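Local coordinates for protein dihydropyrimidinase (Brevibacillus agri, PDB 3SFW) that probably hydrolyses the cyclic amide bond of dihydropyrimidines such as dihydrouracil, opening the ring at a site holding two zinc ions, at residues S127-D131 / H132-E136; G261-P265 / Q266-L270; W301-K305 / N306-Q310. All blocks are in the same frame, centred on the assembly; numbering follows the deposited sequence.

Interaction 1: residues S127-D131 / H132-E136; sequences SDAND and HVLEE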
loop_
_atom_site.group_PDB
_atom_site.type_symbol
_atom_site.label_atom_id
_atom_site.label_comp_id
_atom_site.label_asym_id
_atom_site.label_seq_id
_atom_site.Cartn_x
_atom_site.Cartn_y
_atom_site.Cartn_z
ATOM N N SER A 127 8.791 7.202 31.781
ATOM C CA SER A 127 7.343 7.429 32.100
ATOM C C SER A 127 6.962 8.834 31.707
ATOM O O SER A 127 5.794 9.112 31.490
ATOM C CB SER A 127 7.017 7.260 33.610
ATOM O OG SER A 127 8.192 7.064 34.425
ATOM N N ASP A 128 7.924 9.753 31.759
ATOM C CA ASP A 128 7.664 11.097 31.306
ATOM C C ASP A 128 8.917 11.913 31.069
ATOM O O ASP A 128 9.988 11.614 31.594
ATOM C CB ASP A 128 6.675 11.814 32.215
ATOM C CG ASP A 128 7.342 12.562 33.311
ATOM O OD1 ASP A 128 7.297 13.816 33.307
ATOM O OD2 ASP A 128 7.935 11.892 34.165
ATOM N N ALA A 129 8.840 12.791 30.089
ATOM C CA ALA A 129 10.064 13.379 29.552
ATOM C C ALA A 129 10.199 14.858 29.990
ATOM O O ALA A 129 10.450 15.756 29.170
ATOM C CB ALA A 129 10.071 13.252 28.021
ATOM N N ASN A 130 9.967 15.092 31.281
ATOM C CA ASN A 130 10.215 16.410 31.876
ATOM C C ASN A 130 11.699 16.803 31.747
ATOM O O ASN A 130 12.553 15.980 31.404
ATOM C CB ASN A 130 9.717 16.471 33.339
ATOM C CG ASN A 130 10.482 15.531 34.277
ATOM O OD1 ASN A 130 9.901 14.645 34.899
ATOM N ND2 ASN A 130 11.764 15.780 34.444
ATOM N N ASP A 131 11.996 18.091 31.843
ATOM C CA ASP A 131 13.354 18.553 31.550
ATOM C C ASP A 131 14.443 17.877 32.400
ATOM O O ASP A 131 15.576 17.685 31.946
ATOM C CB ASP A 131 13.449 20.076 31.711
ATOM C CG ASP A 131 12.769 20.838 30.586
ATOM O OD1 ASP A 131 12.318 20.222 29.590
ATOM O OD2 ASP A 131 12.718 22.084 30.683
ATOM N N HIS A 132 14.131 17.570 33.648
ATOM C CA HIS A 132 15.100 16.916 34.521
ATOM C C HIS A 132 15.444 15.512 33.993
ATOM O O HIS A 132 16.592 15.093 33.994
ATOM C CB HIS A 132 14.543 16.809 35.944
ATOM C CG HIS A 132 15.540 16.325 36.956
ATOM N ND1 HIS A 132 16.094 17.153 37.916
ATOM C CD2 HIS A 132 16.072 15.094 37.170
ATOM C CE1 HIS A 132 16.945 16.458 38.655
ATOM N NE2 HIS A 132 16.949 15.206 38.223
ATOM N N VAL A 133 14.407 14.770 33.618
ATOM C CA VAL A 133 14.596 13.462 33.004
ATOM C C VAL A 133 15.459 13.568 31.742
ATOM O O VAL A 133 16.380 12.772 31.514
ATOM C CB VAL A 133 13.213 12.843 32.658
ATOM C CG1 VAL A 133 13.370 11.690 31.612
ATOM C CG2 VAL A 133 12.540 12.357 33.969
ATOM N N LEU A 134 15.154 14.537 30.906
ATOM C CA LEU A 134 15.884 14.682 29.660
ATOM C C LEU A 134 17.365 14.966 29.950
ATOM O O LEU A 134 18.269 14.423 29.299
ATOM C CB LEU A 134 15.261 15.789 28.817
ATOM C CG LEU A 134 13.850 15.453 28.280
ATOM C CD1 LEU A 134 13.419 16.629 27.417
ATOM C CD2 LEU A 134 13.846 14.164 27.426
ATOM N N GLU A 135 17.617 15.770 30.982
ATOM C CA GLU A 135 19.008 16.079 31.356
ATOM C C GLU A 135 19.712 14.842 31.883
ATOM O O GLU A 135 20.864 14.556 31.520
ATOM C CB GLU A 135 19.075 17.220 32.406
ATOM C CG GLU A 135 18.412 18.525 31.930
ATOM C CD GLU A 135 19.299 19.784 32.084
ATOM O OE1 GLU A 135 18.947 20.835 31.472
ATOM O OE2 GLU A 135 20.312 19.739 32.841
ATOM N N GLU A 136 18.992 14.066 32.678
ATOM C CA GLU A 136 19.526 12.868 33.292
ATOM C C GLU A 136 19.934 11.814 32.277
ATOM O O GLU A 136 20.842 11.011 32.534
ATOM C CB GLU A 136 18.477 12.271 34.239
ATOM C CG GLU A 136 19.067 11.552 35.337
ATOM C CD GLU A 136 18.100 11.058 36.405
ATOM O OE1 GLU A 136 16.876 11.324 36.424
ATOM O OE2 GLU A 136 18.616 10.296 37.197
#

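Interaction 2: residues G261-P265 / Q266-L270; sequences GETCP and QYLVL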
loop_
_atom_site.group_PDB
_atom_site.type_symbol
_atom_site.label_atom_id
_atom_site.label_comp_id
_atom_site.label_asym_id
_atom_site.label_seq_id
_atom_site.Cartn_x
_atom_site.Cartn_y
_atom_site.Cartn_z
ATOM N N GLY A 261 11.866 -4.229 14.203
ATOM C CA GLY A 261 10.816 -4.976 14.918
ATOM C C GLY A 261 11.288 -6.302 15.485
ATOM O O GLY A 261 12.131 -7.002 14.897
ATOM N N GLU A 262 10.684 -6.654 16.622
ATOM C CA GLU A 262 10.954 -7.881 17.340
ATOM C C GLU A 262 9.670 -8.712 17.318
ATOM O O GLU A 262 8.574 -8.153 17.416
ATOM C CB GLU A 262 11.191 -7.483 18.797
ATOM C CG GLU A 262 11.442 -8.624 19.779
ATOM C CD GLU A 262 11.452 -8.041 21.205
ATOM O OE1 GLU A 262 10.349 -7.954 21.825
ATOM O OE2 GLU A 262 12.539 -7.597 21.645
ATOM N N THR A 263 9.788 -10.053 17.288
ATOM C CA THR A 263 8.605 -10.852 17.701
ATOM C C THR A 263 9.046 -11.885 18.741
ATOM O O THR A 263 10.189 -11.807 19.238
ATOM C CB THR A 263 7.833 -11.425 16.505
ATOM O OG1 THR A 263 6.546 -11.920 16.957
ATOM C CG2 THR A 263 8.665 -12.529 15.815
ATOM N N CYS A 264 8.129 -12.747 19.175
ATOM C CA CYS A 264 8.373 -13.601 20.329
ATOM C C CYS A 264 7.812 -14.977 19.997
ATOM O O CYS A 264 6.849 -15.070 19.210
ATOM C CB CYS A 264 7.633 -13.064 21.565
ATOM S SG CYS A 264 7.981 -11.307 21.970
ATOM N N PRO A 265 8.339 -16.038 20.646
ATOM C CA PRO A 265 7.916 -17.381 20.281
ATOM C C PRO A 265 6.406 -17.569 20.454
ATOM O O PRO A 265 5.786 -18.282 19.666
ATOM C CB PRO A 265 8.656 -18.272 21.278
ATOM C CG PRO A 265 9.887 -17.479 21.661
ATOM C CD PRO A 265 9.442 -16.035 21.627
ATOM N N GLN A 266 5.829 -16.979 21.503
ATOM C CA GLN A 266 4.361 -17.147 21.758
ATOM C C GLN A 266 3.492 -16.673 20.601
ATOM O O GLN A 266 2.443 -17.262 20.320
ATOM C CB GLN A 266 3.923 -16.502 23.097
ATOM C CG GLN A 266 4.247 -14.965 23.270
ATOM C CD GLN A 266 5.685 -14.748 23.771
ATOM O OE1 GLN A 266 6.595 -15.506 23.416
ATOM N NE2 GLN A 266 5.894 -13.708 24.558
ATOM N N TYR A 267 3.959 -15.676 19.855
ATOM C CA TYR A 267 3.140 -15.162 18.746
ATOM C C TYR A 267 3.368 -15.957 17.469
ATOM O O TYR A 267 2.593 -15.851 16.549
ATOM C CB TYR A 267 3.372 -13.654 18.529
ATOM C CG TYR A 267 3.136 -12.873 19.802
ATOM C CD1 TYR A 267 4.191 -12.220 20.457
ATOM C CD2 TYR A 267 1.840 -12.810 20.365
ATOM C CE1 TYR A 267 3.992 -11.537 21.662
ATOM C CE2 TYR A 267 1.618 -12.099 21.541
ATOM C CZ TYR A 267 2.690 -11.464 22.188
ATOM O OH TYR A 267 2.437 -10.754 23.357
ATOM N N LEU A 268 4.451 -16.748 17.441
ATOM C CA LEU A 268 4.772 -17.610 16.306
ATOM C C LEU A 268 4.032 -18.950 16.321
ATOM O O LEU A 268 3.710 -19.474 15.264
ATOM C CB LEU A 268 6.298 -17.827 16.139
ATOM C CG LEU A 268 7.081 -16.527 15.853
ATOM C CD1 LEU A 268 8.630 -16.812 16.021
ATOM C CD2 LEU A 268 6.739 -16.006 14.442
ATOM N N VAL A 269 3.796 -19.499 17.511
ATOM C CA VAL A 269 3.412 -20.887 17.646
ATOM C C VAL A 269 2.137 -21.063 18.480
ATOM O O VAL A 269 1.623 -22.184 18.551
ATOM C CB VAL A 269 4.599 -21.774 18.216
ATOM C CG1 VAL A 269 4.854 -21.538 19.733
ATOM C CG2 VAL A 269 4.357 -23.226 18.005
ATOM N N LEU A 270 1.683 -19.996 19.132
ATOM C CA LEU A 270 0.425 -20.036 19.903
ATOM C C LEU A 270 -0.596 -19.073 19.361
ATOM O O LEU A 270 -0.251 -18.145 18.640
ATOM C CB LEU A 270 0.662 -19.719 21.393
ATOM C CG LEU A 270 1.653 -20.617 22.150
ATOM C CD1 LEU A 270 1.856 -20.087 23.588
ATOM C CD2 LEU A 270 1.157 -22.067 22.246
#

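Interaction 3: residues W301-K305 / N306-Q310; sequences WSALK and NGILQ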
loop_
_atom_site.group_PDB
_atom_site.type_symbol
_atom_site.label_atom_id
_atom_site.label_comp_id
_atom_site.label_asym_id
_atom_site.label_seq_id
_atom_site.Cartn_x
_atom_site.Cartn_y
_atom_site.Cartn_z
ATOM N N TRP A 301 6.342 -15.096 10.489
ATOM C CA TRP A 301 7.431 -15.914 9.987
ATOM C C TRP A 301 7.943 -15.332 8.686
ATOM O O TRP A 301 9.151 -15.242 8.506
ATOM C CB TRP A 301 6.971 -17.368 9.715
ATOM C CG TRP A 301 6.874 -18.271 10.978
ATOM C CD1 TRP A 301 5.740 -18.923 11.456
ATOM C CD2 TRP A 301 7.943 -18.674 11.806
ATOM N NE1 TRP A 301 6.071 -19.696 12.551
ATOM C CE2 TRP A 301 7.419 -19.548 12.794
ATOM C CE3 TRP A 301 9.326 -18.393 11.816
ATOM C CZ2 TRP A 301 8.224 -20.156 13.742
ATOM C CZ3 TRP A 301 10.100 -18.960 12.797
ATOM C CH2 TRP A 301 9.564 -19.848 13.726
ATOM N N SER A 302 7.027 -14.935 7.805
ATOM C CA SER A 302 7.419 -14.275 6.519
ATOM C C SER A 302 8.264 -13.028 6.783
ATOM O O SER A 302 9.205 -12.731 6.054
ATOM C CB SER A 302 6.172 -13.846 5.741
ATOM O OG SER A 302 5.546 -14.961 5.160
ATOM N N ALA A 303 7.874 -12.258 7.795
ATOM C CA ALA A 303 8.545 -10.989 8.065
ATOM C C ALA A 303 9.958 -11.267 8.572
ATOM O O ALA A 303 10.896 -10.533 8.251
ATOM C CB ALA A 303 7.725 -10.165 9.131
ATOM N N LEU A 304 10.115 -12.307 9.403
ATOM C CA LEU A 304 11.492 -12.717 9.820
ATOM C C LEU A 304 12.310 -13.209 8.604
ATOM O O LEU A 304 13.458 -12.789 8.421
ATOM C CB LEU A 304 11.410 -13.860 10.876
ATOM C CG LEU A 304 10.841 -13.383 12.228
ATOM C CD1 LEU A 304 10.592 -14.643 13.108
ATOM C CD2 LEU A 304 11.875 -12.481 12.992
ATOM N N LYS A 305 11.716 -14.089 7.794
ATOM C CA LYS A 305 12.415 -14.612 6.609
ATOM C C LYS A 305 12.877 -13.487 5.665
ATOM O O LYS A 305 14.021 -13.479 5.164
ATOM C CB LYS A 305 11.496 -15.528 5.829
ATOM C CG LYS A 305 12.199 -16.113 4.581
ATOM C CD LYS A 305 11.279 -17.083 3.838
ATOM C CE LYS A 305 9.969 -16.424 3.359
ATOM N NZ LYS A 305 9.210 -17.340 2.354
ATOM N N ASN A 306 12.016 -12.491 5.476
ATOM C CA ASN A 306 12.338 -11.421 4.541
ATOM C C ASN A 306 12.830 -10.122 5.164
ATOM O O ASN A 306 12.924 -9.112 4.484
ATOM C CB ASN A 306 11.187 -11.163 3.545
ATOM C CG ASN A 306 11.106 -12.221 2.452
ATOM O OD1 ASN A 306 12.070 -12.971 2.249
ATOM N ND2 ASN A 306 9.909 -12.408 1.887
ATOM N N GLY A 307 13.245 -10.192 6.431
ATOM C CA GLY A 307 14.052 -9.104 7.069
ATOM C C GLY A 307 13.249 -7.882 7.511
ATOM O O GLY A 307 13.817 -6.816 7.748
ATOM N N ILE A 308 11.925 -7.997 7.501
ATOM C CA ILE A 308 11.029 -6.911 7.967
ATOM C C ILE A 308 10.978 -6.846 9.527
ATOM O O ILE A 308 10.918 -5.754 10.081
ATOM C CB ILE A 308 9.579 -7.154 7.430
ATOM C CG1 ILE A 308 9.590 -6.996 5.900
ATOM C CG2 ILE A 308 8.566 -6.146 8.058
ATOM C CD1 ILE A 308 8.401 -7.650 5.142
ATOM N N LEU A 309 11.055 -7.999 10.177
ATOM C CA LEU A 309 11.362 -8.111 11.631
ATOM C C LEU A 309 12.761 -8.657 11.775
ATOM O O LEU A 309 13.190 -9.490 10.923
ATOM C CB LEU A 309 10.407 -9.117 12.303
ATOM C CG LEU A 309 8.934 -8.628 12.220
ATOM C CD1 LEU A 309 8.081 -9.730 12.861
ATOM C CD2 LEU A 309 8.713 -7.264 12.980
ATOM N N GLN A 310 13.517 -8.129 12.743
ATOM C CA GLN A 310 14.982 -8.446 12.817
ATOM C C GLN A 310 15.391 -9.335 14.004
ATOM O O GLN A 310 16.486 -9.908 13.998
ATOM C CB GLN A 310 15.828 -7.167 12.827
ATOM C CG GLN A 310 15.728 -6.329 11.532
ATOM C CD GLN A 310 14.373 -5.603 11.423
ATOM O OE1 GLN A 310 13.728 -5.588 10.355
ATOM N NE2 GLN A 310 13.918 -5.064 12.521
HETATM O O HOH W 1 15.086 -11.186 9.778
#

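Interaction 1: residues S127-D131 / H132-E136
N130 takes the N-cap position of helix 131-142, and the first turn, from D131 on, folds back against the loop that delivers it. The backbone sets the turn. L134 N donates to N130 O over 3.0 Å. One residue further, E135 N donates to D131 O at 3.0 Å, so the ordinary helical pattern is running from its first residues.

Two branched side chains then cover the incoming loop. L134 leans over the A129-N130 peptide: its CD2 methyl meets the A129 CB methyl at 3.9 Å, while L134 CG sits 3.5 Å from A129 O. This follows from the first torsion, which turns CG away from the carbonyl carbon of L134 and back beside its own nitrogen (chi1 -68°), facing the chain before the helix. Cut back to alanine, L134 would be likely to leave the A129 methyl without its apolar partner and a gap above the A129-N130 peptide. V133 does the same work one residue earlier in the loop. Its CG1 rests 3.4 Å from D128 O, and the CG2 branch touches that oxygen as well. D131 and E135, one turn apart, both carry carboxylates near the start of the helix, where the helix dipole would be expected to favour negative charge.

A129 packs on K168 and T169 of helix 163-176, D128 reaches T165 of the same helix, and R172 NE bonds to L134 O. From the far end of the turn, the E136 carboxylate accepts from the backbone N of L101 and H102, so this connection after strand 119-124 touches both helix 163-176 and the start of helix 101-112.

Interaction 2: residues G261-P265 / Q266-L270
C264 O and P265 O, two successive backbone carbonyls, receive the hydrogen bonds that turn the end of strand 258-263 into the short helix 265-269. Y267 N reaches C264 O at 3.0 Å, and L268 N reaches P265 O at the same length. Both are three-residue steps. Each oxygen has a further but weak four-residue bond, from L268 N and V269 N respectively, so the turn mixes 3-10 and alpha bonding.

The sulfur-aromatic contact joins C264 to Y267. SG lies 5.2 Å from the ring centroid and at the ring edge, 82° off the normal. The nearest ring atom to it is Y267 CE1, while C264 CB packs obliquely on Y267 CD1 at 3.7 Å.

Q266 adds further packing. Its CG is placed between the backbone N and carbonyl carbon (chi1 57°) and the chain bends again at chi2, which curls the amide back over the preceding residues. OE1 comes within 3.2 Å of C264 CB and also lies near P265 CD. On the way, Q266 CG sits 3.8 Å above the plane of the Y267 ring, over its centre. The amide is steadied at its other end by NE2 bonding to S314 O, and the Y267 hydroxyl bonds to P289 O, with the Y267 side chain about 7 Å from a zinc ion.

Strand 258-263 runs parallel between strands 234-237 and 311-312 in the barrel wall, and E262 OE1 bonds to ND1 of the zinc ligand H58. On the helix side, T263 packs on L300 and L304 of helix 295-305, and L268 touches L300 of that helix and L349 of helix 345-354.

Interaction 3: residues W301-K305 / N306-Q310
A303 O is gripped by two backbone N-H groups beyond the end of helix 295-305: I308 N at 2.8 Å, a weak bond by its angle, and L309 N at 3.2 Å, much straighter. G307 N in turn donates to L304 O at 3.3 Å. Together the 308-to-303 and 307-to-304 bonds make a Schellman motif, and G307, with its phi of 78°, takes the left-handed position that favours glycine. A regular helical bond, N306 N to S302 O, measures 2.9 Å. A water molecule donates to L304 O at 2.7 Å and also to L309 O, tying the helix end to the outgoing chain.

Apolar side chains close over the same turn. L309 CG settles 3.7 Å from A303 CB, and L309 CB meets L304 CD2 as the two leucines pass at a slant. I308 CB adds to the cover of A303 CB.

K305 and N306 lie side by side, and their polar ends serve the tetramer: K305 NZ bonds to G256 O and N258 OD1 of the second subunit, and N306 ND2 to R253 O and W257 O of that subunit.

Within its own chain the turn leads into strand 311-312, with A303 and I308 against helix 243-254 and L309 against T263 of strand 258-263.

Overall arrangement
Interactions 2 and 3 are buried neighbours with centres about 12 Å apart, meeting where strand 258-263 pairs with the start of strand 311-312 and packs on helix 295-305: G261 O and Q310 N probably hydrogen-bond at 2.8 Å. Interaction 1 stands apart at the surface, its centre 32 and 35 Å from theirs, among outer helices. All three are chain turns at a helix end, but the chemistry changes with place. Residues 127-136 start a helix with peptide groups under aliphatic side chains and carboxylates close by; 261-270 start one with sulfur, amide and aromatic packing near the zinc site; 301-310 finish one with a Schellman turn, beside which K305 and N306 reach another subunit.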